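Local coordinates for protein-L-isoaspartate(D-aspartate) O-methyltransferase (Sulfolobus tokodaii, PDB 1VBF) that probably transfers a methyl group from S-adenosyl-L-methionine to L-isoaspartyl residues of damaged proteins, a step in their repair or degradation, at residues E6-I11 with E15-F20; N21-S26 with S113-I118; K34-A37 with H42-L45; L58-L63 with T85-E90; K172-I177 with P183-L188. One frame throughout, in Å; residues are numbered along the deposited sequence.

Contacts 1, 2 and 4 form one continuous patch, which contact 3 joins through Arg-25 of contact 2 and contact 5 through Met-62 and Phe-61 of contact 4. Contact 4, whose centre is about 9 Å from the chain centre, is about 10 Å between centres from contact 1 and about 11 Å from contact 2. Ile-60 joins it to contact 1, and Glu-90 joins it to contact 2. Contact 5, the hairpin at one end of the large sheet, has its centre about 27 Å from that of contact 3. In class I methyltransferases the glycine-rich loop before the helix that corresponds to 83-91, the second helix of contact 4, typically holds the cofactor.

Contact 1 (E6-I11 with E15-F20); sequences EILRKI and ELAEAF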
# COMPACT_ATOMS: atom_id res chain seq x y z
N GLU B 6 19.00 21.90 -27.87
CA GLU B 6 19.47 20.82 -26.98
C GLU B 6 19.16 19.46 -27.63
O GLU B 6 20.03 18.59 -27.74
CB GLU B 6 18.72 20.79 -25.64
CG GLU B 6 18.62 22.06 -24.82
CD GLU B 6 18.02 21.78 -23.41
OE1 GLU B 6 18.74 21.18 -22.57
OE2 GLU B 6 16.84 22.14 -23.16
N ILE B 7 17.90 19.31 -28.03
CA ILE B 7 17.41 18.08 -28.62
C ILE B 7 18.08 17.74 -29.95
O ILE B 7 18.40 16.58 -30.20
CB ILE B 7 15.88 18.12 -28.83
CG1 ILE B 7 15.18 18.44 -27.51
CG2 ILE B 7 15.38 16.78 -29.33
CD1 ILE B 7 13.70 18.41 -27.59
N LEU B 8 18.29 18.77 -30.77
CA LEU B 8 18.89 18.61 -32.09
C LEU B 8 20.33 18.13 -32.00
O LEU B 8 20.77 17.31 -32.79
CB LEU B 8 18.83 19.93 -32.85
CG LEU B 8 18.92 19.97 -34.37
CD1 LEU B 8 18.93 21.43 -34.80
CD2 LEU B 8 20.16 19.28 -34.87
N ARG B 9 21.06 18.65 -31.02
CA ARG B 9 22.45 18.29 -30.80
C ARG B 9 22.61 16.77 -30.58
O ARG B 9 23.58 16.15 -31.03
CB ARG B 9 22.96 19.04 -29.56
CG ARG B 9 24.34 19.64 -29.71
CD ARG B 9 24.89 20.11 -28.37
NE ARG B 9 25.36 19.00 -27.54
CZ ARG B 9 26.04 19.15 -26.40
NH1 ARG B 9 26.34 20.36 -25.94
NH2 ARG B 9 26.44 18.07 -25.72
N LYS B 10 21.64 16.21 -29.87
CA LYS B 10 21.63 14.79 -29.53
C LYS B 10 21.30 13.83 -30.67
O LYS B 10 21.70 12.67 -30.63
CB LYS B 10 20.62 14.54 -28.41
CG LYS B 10 20.88 15.21 -27.08
CD LYS B 10 19.62 15.07 -26.22
CE LYS B 10 19.92 15.08 -24.73
NZ LYS B 10 18.74 14.58 -23.96
N ILE B 11 20.55 14.29 -31.68
CA ILE B 11 20.15 13.42 -32.78
C ILE B 11 21.31 12.79 -33.56
O ILE B 11 22.14 13.47 -34.16
CB ILE B 11 19.20 14.17 -33.75
CG1 ILE B 11 17.97 14.63 -32.97
CG2 ILE B 11 18.85 13.27 -34.99
CD1 ILE B 11 17.04 15.46 -33.76
N GLU B 15 19.38 12.45 -41.10
CA GLU B 15 18.11 12.71 -41.77
C GLU B 15 17.05 13.21 -40.78
O GLU B 15 16.27 14.12 -41.09
CB GLU B 15 17.63 11.45 -42.48
CG GLU B 15 18.68 10.81 -43.39
CD GLU B 15 19.68 9.90 -42.65
OE1 GLU B 15 20.46 10.38 -41.79
OE2 GLU B 15 19.68 8.67 -42.93
N LEU B 16 17.03 12.62 -39.59
CA LEU B 16 16.09 13.01 -38.55
C LEU B 16 16.43 14.42 -38.09
O LEU B 16 15.56 15.23 -37.81
CB LEU B 16 16.20 12.05 -37.36
CG LEU B 16 14.95 11.80 -36.48
CD1 LEU B 16 15.43 11.69 -35.05
CD2 LEU B 16 13.91 12.92 -36.61
N ALA B 17 17.72 14.69 -38.00
CA ALA B 17 18.21 15.99 -37.57
C ALA B 17 17.64 17.08 -38.47
O ALA B 17 17.16 18.12 -38.00
CB ALA B 17 19.76 16.00 -37.60
N GLU B 18 17.66 16.82 -39.77
CA GLU B 18 17.14 17.78 -40.72
C GLU B 18 15.64 17.91 -40.68
O GLU B 18 15.12 19.03 -40.70
CB GLU B 18 17.61 17.44 -42.13
CG GLU B 18 19.10 17.43 -42.18
CD GLU B 18 19.62 17.17 -43.55
OE1 GLU B 18 19.17 16.19 -44.20
OE2 GLU B 18 20.51 17.95 -43.98
N ALA B 19 14.94 16.77 -40.62
CA ALA B 19 13.48 16.78 -40.52
C ALA B 19 13.05 17.54 -39.24
O ALA B 19 12.16 18.40 -39.27
CB ALA B 19 12.97 15.35 -40.49
N PHE B 20 13.73 17.25 -38.12
CA PHE B 20 13.43 17.90 -36.85
C PHE B 20 13.60 19.42 -36.92
O PHE B 20 12.82 20.18 -36.32
CB PHE B 20 14.32 17.36 -35.73
CG PHE B 20 14.00 17.95 -34.38
CD1 PHE B 20 12.75 17.74 -33.78
CD2 PHE B 20 14.90 18.81 -33.75
CE1 PHE B 20 12.41 18.37 -32.60
CE2 PHE B 20 14.55 19.45 -32.57
CZ PHE B 20 13.32 19.23 -31.99
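Phe-20 N donates to Leu-16 O at 2.7 Å, a bond of one helical turn, and both residues that it joins turn their side chains to 6-11. The case illustrates how two short helices pack through a few branched and aromatic groups. Their axes come within 9.7 Å and run nearly antiparallel, at 159°.

Ile-11, in the turn that leads out of the first helix, works through two branches. Its CG2 methyl lies over the start of the second helix, 3.8 Å from Leu-16 CB and 3.9 Å from Ala-17 CB, and rests against the backbone N of Ala-17 as well. The other branch carries CD1 toward the next turn, where it comes 3.9 Å from Phe-20 CB. With CG1 beside the backbone N and CG2 opposite that N (chi1 -59°), the branches are spread so that one residue spans a full turn of its partner.

Phe-20 answers from the far end. Its CG is placed trans to the backbone N (chi1 -177°), which extends the ring across the gap to the first helix. Leu-8 CB meets the ring at its edge, near the ring plane, 4.2 Å from CD2. Ile-7 CG2 comes obliquely to CZ at a similar distance, the two side chains crossing at about a right angle. Leu-8 CD2 also comes within 4.3 Å of Ala-17 CB.

The side chains that meet are all apolar. Ile-60 of helix 56-65 and Tyr-83 of helix 83-91 also pack on Phe-20, and the pair is an antiparallel helical hairpin laid against helices of the methyltransferase domain.

Contact 2 (N21-S26 with S113-I118); sequences NKVDRS and SYYNNI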
# COMPACT_ATOMS: atom_id res chain seq x y z
N ASN B 21 14.63 19.87 -37.62
CA ASN B 21 14.85 21.29 -37.73
C ASN B 21 13.80 21.97 -38.60
O ASN B 21 13.30 23.04 -38.27
CB ASN B 21 16.23 21.59 -38.30
CG ASN B 21 16.73 22.95 -37.87
OD1 ASN B 21 17.77 23.06 -37.24
ND2 ASN B 21 15.99 23.99 -38.19
N LYS B 22 13.42 21.31 -39.69
CA LYS B 22 12.44 21.84 -40.63
C LYS B 22 10.93 21.85 -40.25
O LYS B 22 10.27 22.88 -40.41
CB LYS B 22 12.63 21.10 -41.96
CG LYS B 22 11.58 21.41 -43.00
CD LYS B 22 11.73 20.47 -44.18
CE LYS B 22 10.51 20.53 -45.09
NZ LYS B 22 10.68 19.60 -46.25
N VAL B 23 10.39 20.74 -39.74
CA VAL B 23 8.96 20.66 -39.39
C VAL B 23 8.58 21.52 -38.18
O VAL B 23 9.14 21.38 -37.09
CB VAL B 23 8.52 19.18 -39.15
CG1 VAL B 23 7.05 19.12 -38.75
CG2 VAL B 23 8.75 18.35 -40.42
N ASP B 24 7.63 22.41 -38.37
CA ASP B 24 7.22 23.30 -37.30
C ASP B 24 6.16 22.64 -36.44
O ASP B 24 4.98 22.62 -36.79
CB ASP B 24 6.69 24.62 -37.90
CG ASP B 24 6.27 25.62 -36.83
OD1 ASP B 24 6.51 25.34 -35.64
OD2 ASP B 24 5.69 26.67 -37.19
N ARG B 25 6.58 22.12 -35.29
CA ARG B 25 5.68 21.43 -34.37
C ARG B 25 4.50 22.27 -33.84
O ARG B 25 3.50 21.73 -33.39
CB ARG B 25 6.50 20.83 -33.22
CG ARG B 25 5.70 20.01 -32.21
CD ARG B 25 6.63 19.11 -31.39
NE ARG B 25 5.91 18.36 -30.36
CZ ARG B 25 5.90 18.66 -29.06
NH1 ARG B 25 6.58 19.71 -28.61
NH2 ARG B 25 5.20 17.93 -28.20
N SER B 26 4.59 23.58 -33.87
CA SER B 26 3.47 24.36 -33.38
C SER B 26 2.30 24.25 -34.36
O SER B 26 1.14 24.55 -34.02
CB SER B 26 3.88 25.82 -33.20
OG SER B 26 4.39 26.33 -34.41
N SER B 113 -1.77 17.43 -45.05
CA SER B 113 -2.03 17.63 -46.48
C SER B 113 -0.75 17.81 -47.30
O SER B 113 -0.60 17.23 -48.37
CB SER B 113 -2.94 18.84 -46.66
OG SER B 113 -2.34 19.99 -46.08
N TYR B 114 0.16 18.62 -46.79
CA TYR B 114 1.43 18.87 -47.47
C TYR B 114 2.19 17.59 -47.83
O TYR B 114 3.18 17.63 -48.56
CB TYR B 114 2.31 19.72 -46.56
CG TYR B 114 3.78 19.73 -46.93
CD1 TYR B 114 4.24 20.43 -48.05
CD2 TYR B 114 4.72 19.06 -46.14
CE1 TYR B 114 5.61 20.47 -48.37
CE2 TYR B 114 6.09 19.08 -46.45
CZ TYR B 114 6.53 19.79 -47.56
OH TYR B 114 7.87 19.82 -47.86
N TYR B 115 1.74 16.45 -47.33
CA TYR B 115 2.47 15.23 -47.63
C TYR B 115 1.73 14.34 -48.61
O TYR B 115 0.50 14.29 -48.60
CB TYR B 115 2.77 14.47 -46.32
CG TYR B 115 3.74 15.19 -45.39
CD1 TYR B 115 5.12 15.05 -45.56
CD2 TYR B 115 3.27 16.07 -44.41
CE1 TYR B 115 6.02 15.78 -44.77
CE2 TYR B 115 4.16 16.81 -43.62
CZ TYR B 115 5.54 16.66 -43.80
OH TYR B 115 6.44 17.41 -43.08
N ASN B 116 2.47 13.64 -49.45
CA ASN B 116 1.85 12.75 -50.41
C ASN B 116 2.34 11.32 -50.22
O ASN B 116 2.14 10.46 -51.08
CB ASN B 116 2.17 13.24 -51.83
CG ASN B 116 3.50 12.69 -52.37
OD1 ASN B 116 4.51 12.60 -51.66
ND2 ASN B 116 3.50 12.33 -53.66
N ASN B 117 2.97 11.06 -49.08
CA ASN B 117 3.49 9.73 -48.81
C ASN B 117 3.07 9.16 -47.46
O ASN B 117 3.76 8.31 -46.89
CB ASN B 117 5.02 9.71 -48.93
CG ASN B 117 5.72 10.49 -47.84
OD1 ASN B 117 5.17 11.44 -47.27
ND2 ASN B 117 6.96 10.11 -47.55
N ILE B 118 1.91 9.62 -46.98
CA ILE B 118 1.36 9.17 -45.70
C ILE B 118 -0.07 8.62 -45.84
O ILE B 118 -1.01 9.37 -46.10
CB ILE B 118 1.29 10.34 -44.68
CG1 ILE B 118 2.66 10.99 -44.50
CG2 ILE B 118 0.76 9.84 -43.36
CD1 ILE B 118 2.57 12.24 -43.62
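The backbones keep well apart: the closest CA pair, Val-23 and Tyr-114, is separated by 11.2 Å, so the lysine and the two tyrosines do most of the bridging. The contact ties the end of helix 14-22 to the loop that enters strand 118-122, the outermost strand of the parallel part of the Rossmann-like sheet.

Lys-22 is fully extended, its CG opposite the backbone N (chi1 173°), and it meets Tyr-114 from the other direction. Its NZ donates to Tyr-114 OH at 3.2 Å, arriving at the ring edge near the ring plane. The same NZ forms a salt bridge with Glu-90 of helix 83-91, the stronger polar partner, so the tyrosine hydroxyl is a second anchor for an ammonium group already held by charge.

Tyr-115 supports the neighbouring position. Its OH lies 3.6 Å from Val-23 CG2, a plain packing contact, while its polar need is met by a hydrogen bond to the other carboxylate oxygen of Glu-90. One glutamate thus organises both ends of the contact. Within the loop the two tyrosines also touch, with Tyr-114 CD2 over one face of the Tyr-115 ring, offset toward its rim.

Beyond Val-23, which is the first residue to leave helical geometry, Asp-24 starts an Asx turn: its OD1 accepts from Ser-26 N at 3.1 Å and from Ser-26 OG at 2.6 Å, both from the same face of the carboxylate plane.

Contact 3 (K34-A37 with H42-L45); sequences KDYA and HEAL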
# COMPACT_ATOMS: atom_id res chain seq x y z
N LYS B 34 0.45 26.17 -27.81
CA LYS B 34 1.45 26.75 -28.69
C LYS B 34 2.79 26.98 -28.02
O LYS B 34 3.85 26.77 -28.62
CB LYS B 34 0.93 28.06 -29.26
CG LYS B 34 0.68 29.16 -28.21
CD LYS B 34 0.29 30.44 -28.92
CE LYS B 34 0.21 31.62 -27.99
NZ LYS B 34 -0.22 32.82 -28.77
N ASP B 35 2.76 27.42 -26.77
CA ASP B 35 4.00 27.66 -26.06
C ASP B 35 4.79 26.41 -25.72
O ASP B 35 5.86 26.50 -25.14
CB ASP B 35 3.74 28.44 -24.77
CG ASP B 35 3.53 29.92 -25.01
OD1 ASP B 35 3.76 30.38 -26.15
OD2 ASP B 35 3.14 30.63 -24.06
N TYR B 36 4.28 25.23 -26.06
CA TYR B 36 5.01 24.01 -25.74
C TYR B 36 5.67 23.40 -26.96
O TYR B 36 6.15 22.29 -26.89
CB TYR B 36 4.11 22.97 -25.09
CG TYR B 36 3.56 23.35 -23.74
CD1 TYR B 36 2.52 24.26 -23.63
CD2 TYR B 36 4.08 22.80 -22.56
CE1 TYR B 36 2.00 24.61 -22.38
CE2 TYR B 36 3.56 23.13 -21.31
CZ TYR B 36 2.53 24.04 -21.24
OH TYR B 36 2.00 24.38 -20.01
N ALA B 37 5.66 24.11 -28.08
CA ALA B 37 6.28 23.57 -29.28
C ALA B 37 7.72 23.11 -28.98
O ALA B 37 8.13 22.00 -29.33
CB ALA B 37 6.27 24.61 -30.38
N HIS B 42 9.93 17.84 -21.84
CA HIS B 42 9.83 16.55 -21.17
C HIS B 42 8.41 16.19 -20.77
O HIS B 42 8.18 15.10 -20.24
CB HIS B 42 10.75 16.50 -19.94
CG HIS B 42 12.21 16.46 -20.27
ND1 HIS B 42 12.94 17.58 -20.62
CD2 HIS B 42 13.09 15.42 -20.32
CE1 HIS B 42 14.19 17.24 -20.88
NE2 HIS B 42 14.31 15.94 -20.71
N GLU B 43 7.45 17.07 -21.01
CA GLU B 43 6.09 16.74 -20.64
C GLU B 43 5.22 16.27 -21.80
O GLU B 43 5.44 16.64 -22.95
CB GLU B 43 5.41 17.93 -20.03
CG GLU B 43 6.13 18.56 -18.91
CD GLU B 43 5.38 19.78 -18.44
OE1 GLU B 43 4.21 19.64 -18.02
OE2 GLU B 43 5.97 20.88 -18.52
N ALA B 44 4.21 15.46 -21.48
CA ALA B 44 3.26 14.95 -22.46
C ALA B 44 2.16 15.98 -22.46
O ALA B 44 1.76 16.44 -21.40
CB ALA B 44 2.72 13.61 -22.03
N LEU B 45 1.67 16.33 -23.65
CA LEU B 45 0.64 17.34 -23.78
C LEU B 45 -0.78 16.78 -23.96
O LEU B 45 -1.00 15.79 -24.68
CB LEU B 45 1.02 18.30 -24.93
CG LEU B 45 2.52 18.65 -24.95
CD1 LEU B 45 2.89 19.55 -26.13
CD2 LEU B 45 2.91 19.30 -23.63
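Tyr-36 and Leu-45 meet through both methyls of the leucine. Leu-45 CD1 lies 3.8 Å from Tyr-36 CB, at the root of the tyrosine side chain, while CD2 lies 3.8 Å from Tyr-36 CD2 on the ring itself. CD2 approaches the ring at a slant and also comes 4.1 Å from CG, so the branched end of the leucine straddles the junction of CB and ring. Glu-43 adds a lighter touch farther along: its OE2 is 4.3 Å from Tyr-36 CE2, beside the ring edge and near its plane.

The next layer is the backbone that presents these groups. Residues 34-36 form a short 3-10 segment in which Ala-37 N donates to Lys-34 O at 3.3 Å. The tyrosine ring leaves this turn with CG beside the backbone N and opposite the carbonyl carbon (chi1 -65°), a rotation that lays the ring alongside Leu-45 CD2. On the other side, Leu-45 opens strand 45-48, and its backbone is hydrogen-bonded to Thr-53 in strand 51-53. The contact therefore packs a loop turn on the first residue of a small two-stranded antiparallel hairpin, apart from the large sheet.

The same side chains also meet a neighbouring subunit, which places the contact at a subunit interface: Lys-103 of that subunit makes a cation-pi interaction with the Tyr-36 ring, and Pro-49 of that subunit packs on Glu-43 and Leu-45. Within the chain, His-40 brings its ring to Tyr-36 with the planes at about 45°, and Arg-25, which touches Leu-45, holds the end of the turn by donating from NH1 to Ala-37 O.

Contact 4 (L58-L63 with T85-E90); sequences LGIFML and TALIAE
Leu-63 and Leu-87 are central to the apolar packing between these two helices, and each has two partners. Leu-63 splits its fork: CD1 lies 4.0 Å from Leu-87 CD1, and CD2 lies 4.0 Å from Ile-88 CD1. Leu-87 CD1 is shared in turn, meeting Ile-60 CD1 at 3.8 Å. Each of these side-chain pairs crosses at about a right angle, so the contacts are made mainly by the terminal methyls. Ile-60 does not aim its CB at the partner helix; the bend at its second torsion (chi2 -51°) swings CD1 across to Leu-87.

The backbone provides the second kind of interaction, and it works only within each helix. Leu-63 N donates to Gly-59 O at 2.9 Å, and Ala-89 N donates to Thr-85 O at 3.0 Å. These bonds fix the positions from which the leucines and isoleucines reach over. The short helical pieces lie 11.6 Å apart at their axes and run in similar directions, 29° apart, a separation spanned by long aliphatic side chains from both partners. The four residues that touch are all buried.

A polar link leads outward from the packing. Thr-85 OG1 is hydrogen-bonded to Glu-76 in strand 73-77, which connects the second helix to the sheet. That helix forms the crossover of a beta-alpha-beta unit, between the adjacent parallel strands 73-77 and 94-99. Ile-88 packs on Val-95 of the latter strand, selenomethionine Met-62 of the first helix rests on Trp-141, and helix 14-22 sets Ala-19 against Glu-90.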
# COMPACT_ATOMS: atom_id res chain seq x y z
N LEU B 58 11.14 12.45 -25.53
CA LEU B 58 10.97 11.02 -25.68
C LEU B 58 10.79 10.65 -27.15
O LEU B 58 11.51 9.77 -27.66
CB LEU B 58 9.76 10.56 -24.88
CG LEU B 58 9.97 9.35 -23.99
CD1 LEU B 58 8.64 8.79 -23.68
CD2 LEU B 58 10.78 8.29 -24.68
N GLY B 59 9.84 11.32 -27.82
CA GLY B 59 9.56 11.08 -29.23
C GLY B 59 10.77 11.13 -30.18
O GLY B 59 10.98 10.25 -31.03
N ILE B 60 11.58 12.17 -30.03
CA ILE B 60 12.75 12.32 -30.88
C ILE B 60 13.75 11.20 -30.61
O ILE B 60 14.43 10.70 -31.53
CB ILE B 60 13.41 13.70 -30.66
CG1 ILE B 60 12.39 14.80 -30.93
CG2 ILE B 60 14.61 13.86 -31.57
CD1 ILE B 60 11.68 14.62 -32.29
N PHE B 61 13.84 10.82 -29.33
CA PHE B 61 14.74 9.74 -28.94
C PHE B 61 14.27 8.43 -29.61
O PHE B 61 15.07 7.68 -30.17
CB PHE B 61 14.76 9.58 -27.41
CG PHE B 61 15.54 8.38 -26.95
CD1 PHE B 61 16.91 8.29 -27.21
CD2 PHE B 61 14.90 7.31 -26.36
CE1 PHE B 61 17.63 7.12 -26.89
CE2 PHE B 61 15.60 6.14 -26.03
CZ PHE B 61 16.97 6.04 -26.30
N MSE B 62 12.97 8.17 -29.55
CA MSE B 62 12.42 6.97 -30.15
C MSE B 62 12.65 6.92 -31.66
O MSE B 62 13.11 5.90 -32.19
CB MSE B 62 10.95 6.87 -29.82
CG MSE B 62 10.71 6.82 -28.32
SE MSE B 62 8.90 6.40 -27.80
CE MSE B 62 8.44 8.12 -27.06
N LEU B 63 12.33 8.02 -32.34
CA LEU B 63 12.54 8.06 -33.79
C LEU B 63 14.02 7.93 -34.11
O LEU B 63 14.39 7.24 -35.05
CB LEU B 63 12.00 9.36 -34.38
CG LEU B 63 10.49 9.60 -34.24
CD1 LEU B 63 10.10 10.80 -35.09
CD2 LEU B 63 9.69 8.36 -34.66
N THR B 85 4.42 11.83 -37.35
CA THR B 85 4.11 11.24 -38.63
C THR B 85 4.85 12.09 -39.66
O THR B 85 5.61 11.56 -40.47
CB THR B 85 2.60 11.24 -38.91
OG1 THR B 85 1.90 10.93 -37.70
CG2 THR B 85 2.25 10.18 -39.96
N ALA B 86 4.65 13.41 -39.61
CA ALA B 86 5.35 14.32 -40.52
C ALA B 86 6.89 14.08 -40.55
O ALA B 86 7.46 13.93 -41.63
CB ALA B 86 5.06 15.77 -40.14
N LEU B 87 7.56 14.05 -39.39
CA LEU B 87 9.00 13.83 -39.33
C LEU B 87 9.45 12.54 -40.03
O LEU B 87 10.52 12.50 -40.63
CB LEU B 87 9.50 13.80 -37.89
CG LEU B 87 9.30 15.02 -36.98
CD1 LEU B 87 9.89 14.71 -35.61
CD2 LEU B 87 9.96 16.27 -37.58
N ILE B 88 8.63 11.49 -39.95
CA ILE B 88 8.98 10.23 -40.60
C ILE B 88 8.81 10.38 -42.13
O ILE B 88 9.67 9.98 -42.93
CB ILE B 88 8.10 9.09 -40.07
CG1 ILE B 88 8.28 8.97 -38.56
CG2 ILE B 88 8.46 7.75 -40.76
CD1 ILE B 88 7.38 7.95 -37.92
N ALA B 89 7.68 10.95 -42.52
CA ALA B 89 7.36 11.17 -43.92
C ALA B 89 8.49 11.94 -44.63
O ALA B 89 8.81 11.68 -45.79
CB ALA B 89 6.06 11.94 -44.02
N GLU B 90 9.08 12.89 -43.92
CA GLU B 90 10.19 13.65 -44.48
C GLU B 90 11.39 12.77 -44.85
O GLU B 90 12.05 13.01 -45.84
CB GLU B 90 10.65 14.70 -43.47
CG GLU B 90 9.64 15.78 -43.16
CD GLU B 90 9.63 16.90 -44.19
OE1 GLU B 90 10.67 17.11 -44.86
OE2 GLU B 90 8.59 17.59 -44.30

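Contact 5 (K172-I177 with P183-L188); sequences KLYKVI and PSLENL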
# COMPACT_ATOMS: atom_id res chain seq x y z
N LYS B 172 8.12 -0.13 -20.03
CA LYS B 172 9.48 -0.14 -20.54
C LYS B 172 9.45 0.06 -22.05
O LYS B 172 8.59 -0.47 -22.73
CB LYS B 172 10.17 -1.47 -20.22
CG LYS B 172 10.55 -1.68 -18.76
CD LYS B 172 10.42 -3.15 -18.43
CE LYS B 172 8.97 -3.63 -18.75
NZ LYS B 172 8.78 -5.11 -18.73
N LEU B 173 10.42 0.82 -22.55
CA LEU B 173 10.55 1.11 -23.97
C LEU B 173 11.40 0.01 -24.59
O LEU B 173 12.52 -0.26 -24.13
CB LEU B 173 11.20 2.50 -24.14
CG LEU B 173 10.94 3.43 -25.34
CD1 LEU B 173 12.15 3.43 -26.24
CD2 LEU B 173 9.70 2.99 -26.08
N TYR B 174 10.89 -0.67 -25.60
CA TYR B 174 11.68 -1.73 -26.21
C TYR B 174 12.01 -1.55 -27.67
O TYR B 174 11.17 -1.13 -28.47
CB TYR B 174 10.97 -3.07 -26.09
CG TYR B 174 10.97 -3.70 -24.74
CD1 TYR B 174 9.97 -3.40 -23.81
CD2 TYR B 174 11.95 -4.61 -24.39
CE1 TYR B 174 9.96 -4.00 -22.57
CE2 TYR B 174 11.95 -5.23 -23.14
CZ TYR B 174 10.95 -4.92 -22.24
OH TYR B 174 10.96 -5.52 -21.01
N LYS B 175 13.25 -1.87 -28.02
CA LYS B 175 13.70 -1.81 -29.40
C LYS B 175 13.80 -3.28 -29.85
O LYS B 175 14.66 -4.04 -29.39
CB LYS B 175 15.05 -1.10 -29.50
CG LYS B 175 15.57 -0.97 -30.92
CD LYS B 175 16.89 -0.25 -30.95
CE LYS B 175 17.45 -0.19 -32.35
NZ LYS B 175 18.54 0.80 -32.41
N VAL B 176 12.92 -3.66 -30.76
CA VAL B 176 12.85 -5.03 -31.23
C VAL B 176 13.40 -5.23 -32.63
O VAL B 176 12.96 -4.55 -33.55
CB VAL B 176 11.40 -5.50 -31.22
CG1 VAL B 176 11.29 -6.93 -31.65
CG2 VAL B 176 10.82 -5.30 -29.86
N ILE B 177 14.35 -6.13 -32.79
CA ILE B 177 14.88 -6.39 -34.13
C ILE B 177 14.38 -7.76 -34.55
O ILE B 177 14.71 -8.76 -33.94
CB ILE B 177 16.41 -6.40 -34.17
CG1 ILE B 177 16.96 -5.02 -33.81
CG2 ILE B 177 16.86 -6.80 -35.56
CD1 ILE B 177 18.45 -4.98 -33.83
N PRO B 183 13.38 -12.72 -31.53
CA PRO B 183 13.82 -11.34 -31.73
C PRO B 183 14.89 -11.01 -30.71
O PRO B 183 15.26 -11.84 -29.89
CB PRO B 183 12.56 -10.52 -31.47
CG PRO B 183 11.44 -11.52 -31.53
CD PRO B 183 12.03 -12.75 -30.95
N SER B 184 15.41 -9.79 -30.79
CA SER B 184 16.38 -9.34 -29.82
C SER B 184 15.63 -8.16 -29.23
O SER B 184 15.13 -7.32 -29.96
CB SER B 184 17.70 -8.91 -30.51
OG SER B 184 17.67 -7.60 -31.05
N LEU B 185 15.48 -8.13 -27.91
CA LEU B 185 14.77 -7.03 -27.29
C LEU B 185 15.71 -6.27 -26.39
O LEU B 185 16.33 -6.84 -25.50
CB LEU B 185 13.59 -7.52 -26.46
CG LEU B 185 12.65 -8.57 -27.05
CD1 LEU B 185 11.31 -8.48 -26.36
CD2 LEU B 185 12.46 -8.34 -28.53
N GLU B 186 15.80 -4.97 -26.63
CA GLU B 186 16.67 -4.13 -25.86
C GLU B 186 15.86 -3.12 -25.10
O GLU B 186 15.17 -2.31 -25.68
CB GLU B 186 17.66 -3.44 -26.79
CG GLU B 186 18.40 -2.29 -26.18
CD GLU B 186 19.31 -1.60 -27.20
OE1 GLU B 186 19.07 -1.76 -28.42
OE2 GLU B 186 20.25 -0.89 -26.78
N ASN B 187 15.93 -3.20 -23.78
CA ASN B 187 15.23 -2.27 -22.91
C ASN B 187 15.92 -0.93 -23.03
O ASN B 187 17.10 -0.80 -22.73
CB ASN B 187 15.32 -2.74 -21.47
CG ASN B 187 14.48 -1.90 -20.54
OD1 ASN B 187 14.30 -0.71 -20.76
ND2 ASN B 187 13.96 -2.53 -19.49
N LEU B 188 15.18 0.07 -23.48
CA LEU B 188 15.74 1.41 -23.63
C LEU B 188 15.38 2.29 -22.44
O LEU B 188 15.69 3.47 -22.44
CB LEU B 188 15.23 2.06 -24.92
CG LEU B 188 15.54 1.28 -26.20
CD1 LEU B 188 14.95 2.01 -27.39
CD2 LEU B 188 17.05 1.10 -26.34
O HOH W 1 20.23 -0.07 -30.11
O HOH W 2 17.33 -5.21 -29.71
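The Tyr-174 ring lies obliquely beside the partner strand, with Leu-185 CB 3.9 Å from its CD2 and Asn-187 N nearby at a similar slant. At the far end of the ring, Lys-172 NZ donates to Tyr-174 OH at 3.2 Å. The amide of Asn-187 brings ND2 3.6 Å from Lys-172 CG, while its OD1 is bonded to Gly-189 N. On this same side of the sheet Val-176 CG1 touches Leu-185 CD2 at 3.6 Å, the two side chains running alongside and pointing the same way.

The two strands form an antiparallel beta hairpin at one end of the mixed sheet, whose order 3-2-1-4-5-6-7 exchanges the last two strands of the usual class I methyltransferase order. Lys-175 and Glu-186 are a hydrogen-bonded pair, and each N donates to the other's O at 3.1 Å. Leu-188 N to Leu-173 O, 2.8 Å, is almost straight at 176°.

On the opposite face, Lys-175 extends beside Glu-186 without direct contact of their charged ends. A water accepts from Lys-175 NZ and donates to Glu-186 OE1 at 2.7 Å, and the same NZ also donates to Glu-65 O at the end of helix 56-65.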